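Local structure of putative TIM-barrel metal-dependent hydrolase (Mycobacterium avium subsp. paratuberculosis S397, 4DZI) at residues C[66-71]-C[355-360]. The protein is a putative TIM-barrel metal-dependent hydrolase of the amidohydrolase family, which probably uses its two-metal site to hydrolyse a substrate not yet identified. Numbering follows the deposited sequence.
With CD (cadmium ion), chain P; CD (cadmium ion), chain Q.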
loop_
_atom_site.group_PDB
_atom_site.type_symbol
_atom_site.label_atom_id
_atom_site.label_comp_id
_atom_site.label_asym_id
_atom_site.label_seq_id
_atom_site.Cartn_x
_atom_site.Cartn_y
_atom_site.Cartn_z
ATOM N N ILE C 66 -8.584 29.158 2.438
ATOM C CA ILE C 66 -9.720 28.307 2.775
ATOM C C ILE C 66 -10.265 28.550 4.218
ATOM O O ILE C 66 -9.515 28.857 5.150
ATOM C CB ILE C 66 -9.348 26.809 2.560
ATOM C CG1 ILE C 66 -10.594 25.933 2.607
ATOM C CG2 ILE C 66 -8.322 26.357 3.597
ATOM C CD1 ILE C 66 -10.334 24.507 2.121
ATOM N N VAL C 67 -11.569 28.408 4.399
ATOM C CA VAL C 67 -12.199 28.517 5.727
ATOM C C VAL C 67 -11.921 27.228 6.512
ATOM O O VAL C 67 -12.097 26.141 5.984
ATOM C CB VAL C 67 -13.729 28.680 5.573
ATOM C CG1 VAL C 67 -14.430 28.511 6.924
ATOM C CG2 VAL C 67 -14.056 30.043 4.933
ATOM N N PRO C 68 -11.464 27.344 7.763
ATOM C CA PRO C 68 -11.145 26.137 8.527
ATOM C C PRO C 68 -12.358 25.240 8.632
ATOM O O PRO C 68 -13.474 25.708 8.886
ATOM C CB PRO C 68 -10.770 26.699 9.928
ATOM C CG PRO C 68 -10.231 28.055 9.629
ATOM C CD PRO C 68 -11.110 28.587 8.500
ATOM N N GLY C 69 -12.156 23.935 8.447
ATOM C CA GLY C 69 -13.246 22.981 8.591
ATOM C C GLY C 69 -14.254 22.897 7.463
ATOM O O GLY C 69 -15.152 22.080 7.527
ATOM N N CYS C 70 -14.126 23.704 6.418
ATOM C CA CYS C 70 -15.197 23.689 5.416
ATOM C C CYS C 70 -15.220 22.375 4.634
ATOM O O CYS C 70 -16.245 22.019 4.042
ATOM C CB CYS C 70 -15.155 24.904 4.494
ATOM S SG CYS C 70 -13.747 25.024 3.392
ATOM N N LEU C 71 -14.104 21.651 4.628
ATOM C CA LEU C 71 -14.048 20.370 3.956
ATOM C C LEU C 71 -14.239 19.201 4.933
ATOM O O LEU C 71 -14.176 18.049 4.533
ATOM C CB LEU C 71 -12.735 20.232 3.185
ATOM C CG LEU C 71 -12.421 21.378 2.213
ATOM C CD1 LEU C 71 -11.098 21.187 1.480
ATOM C CD2 LEU C 71 -13.568 21.509 1.227
ATOM N N SER C 355 -6.197 18.822 15.922
ATOM C CA SER C 355 -7.332 19.368 15.182
ATOM C C SER C 355 -7.022 19.695 13.716
ATOM O O SER C 355 -7.952 19.756 12.896
ATOM C CB SER C 355 -7.781 20.688 15.832
ATOM O OG SER C 355 -6.743 21.645 15.686
ATOM N N ASP C 356 -5.744 19.916 13.397
ATOM C CA ASP C 356 -5.302 20.347 12.066
ATOM C C ASP C 356 -5.792 21.734 11.747
ATOM O O ASP C 356 -5.901 22.110 10.588
ATOM C CB ASP C 356 -5.787 19.377 10.973
ATOM C CG ASP C 356 -5.020 19.531 9.655
ATOM O OD1 ASP C 356 -3.828 19.882 9.634
ATOM O OD2 ASP C 356 -5.642 19.228 8.619
ATOM N N TRP C 357 -6.109 22.504 12.778
ATOM C CA TRP C 357 -6.524 23.889 12.524
ATOM C C TRP C 357 -5.378 24.748 12.027
ATOM O O TRP C 357 -4.259 24.652 12.515
ATOM C CB TRP C 357 -7.087 24.427 13.854
ATOM C CG TRP C 357 -7.923 25.664 13.657
ATOM C CD1 TRP C 357 -9.289 25.730 13.406
ATOM C CD2 TRP C 357 -7.479 27.061 13.692
ATOM N NE1 TRP C 357 -9.705 27.047 13.278
ATOM C CE2 TRP C 357 -8.667 27.879 13.415
ATOM C CE3 TRP C 357 -6.256 27.696 13.883
ATOM C CZ2 TRP C 357 -8.611 29.277 13.372
ATOM C CZ3 TRP C 357 -6.221 29.098 13.847
ATOM C CH2 TRP C 357 -7.375 29.862 13.571
ATOM N N PRO C 358 -5.610 25.642 11.036
ATOM C CA PRO C 358 -6.848 26.084 10.425
ATOM C C PRO C 358 -7.115 25.449 9.066
ATOM O O PRO C 358 -7.829 26.028 8.271
ATOM C CB PRO C 358 -6.547 27.553 10.171
ATOM C CG PRO C 358 -5.141 27.553 9.731
ATOM C CD PRO C 358 -4.487 26.520 10.634
ATOM N N HIS C 359 -6.551 24.276 8.779
ATOM C CA HIS C 359 -6.779 23.726 7.430
ATOM C C HIS C 359 -8.215 23.405 7.101
ATOM O O HIS C 359 -9.017 23.132 7.965
ATOM C CB HIS C 359 -5.922 22.450 7.269
ATOM C CG HIS C 359 -4.450 22.715 7.048
ATOM N ND1 HIS C 359 -3.533 21.699 6.856
ATOM C CD2 HIS C 359 -3.747 23.896 6.936
ATOM C CE1 HIS C 359 -2.330 22.233 6.645
ATOM N NE2 HIS C 359 -2.461 23.579 6.671
ATOM N N GLY C 360 -8.566 23.423 5.810
ATOM C CA GLY C 360 -9.967 23.186 5.473
ATOM C C GLY C 360 -10.462 21.800 5.864
ATOM O O GLY C 360 -11.645 21.614 6.224
HETATM CD CD CD P . -3.980 19.438 6.978
HETATM CD CD CD Q . -1.813 18.831 10.065
HETATM O O HOH W 1 -7.265 28.078 6.604
HETATM O O HOH W 2 -2.058 19.151 5.430
#
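Pro358 O is met from two quarters. Water 1 donates to it at 2.7 Å and also to Ile66 O, bridging the two segments. Pro68 CA makes a CA-H...O contact with the same oxygen, 3.3 Å from Pro358 O. A type II beta turn, Val67 to Cys70, here packs on the metal-binding loop 355-360 of an amidohydrolase TIM barrel.

Two backbone bonds join the turn to the loop. Gly69 N donates to His359 O in a long but nearly straight bond (3.3 Å, N-H...O 169°). Leu71 N donates to Gly360 O at 2.9 Å, from above the carbonyl plane. Ile66 packs on the backbone of Gly360, which has no side chain. Ile66 CG1 is anti to its own N (chi1 -168°), and the extended chain sets CD1 3.6 Å from Gly360 CA. Ile66 CG2 lies 3.7 Å from Gly360 N.

The Pro68 ring covers the earlier part of the loop, at Trp357 and Pro358. Its CG meets Pro358 CB at 3.8 Å, and its CB approaches Trp357 NE1 obliquely. The peptide bond before Pro358 is cis, and Pro358 CB lies over the centre of one face of the Trp357 indole. Side chains of helix 103-113 also touch Trp357. At the start of the loop, Ser355 OG accepts from Trp357 N, an ST turn.

The Asp356 and His359 side chains serve the cadmium ions and not the turn. With water 2 on the ion held by His359, the residues Asp13, His15, His230, Glu293 and Glu361 add further ligands. His359 NE2 is hydrogen-bonded to Thr123, which is consistent with a fixed ring orientation. His359 ND1 binds one cadmium at 2.3 Å. Asp356 OD1 bridges both ions, while its OD2 binds the ion held by His359 ND1.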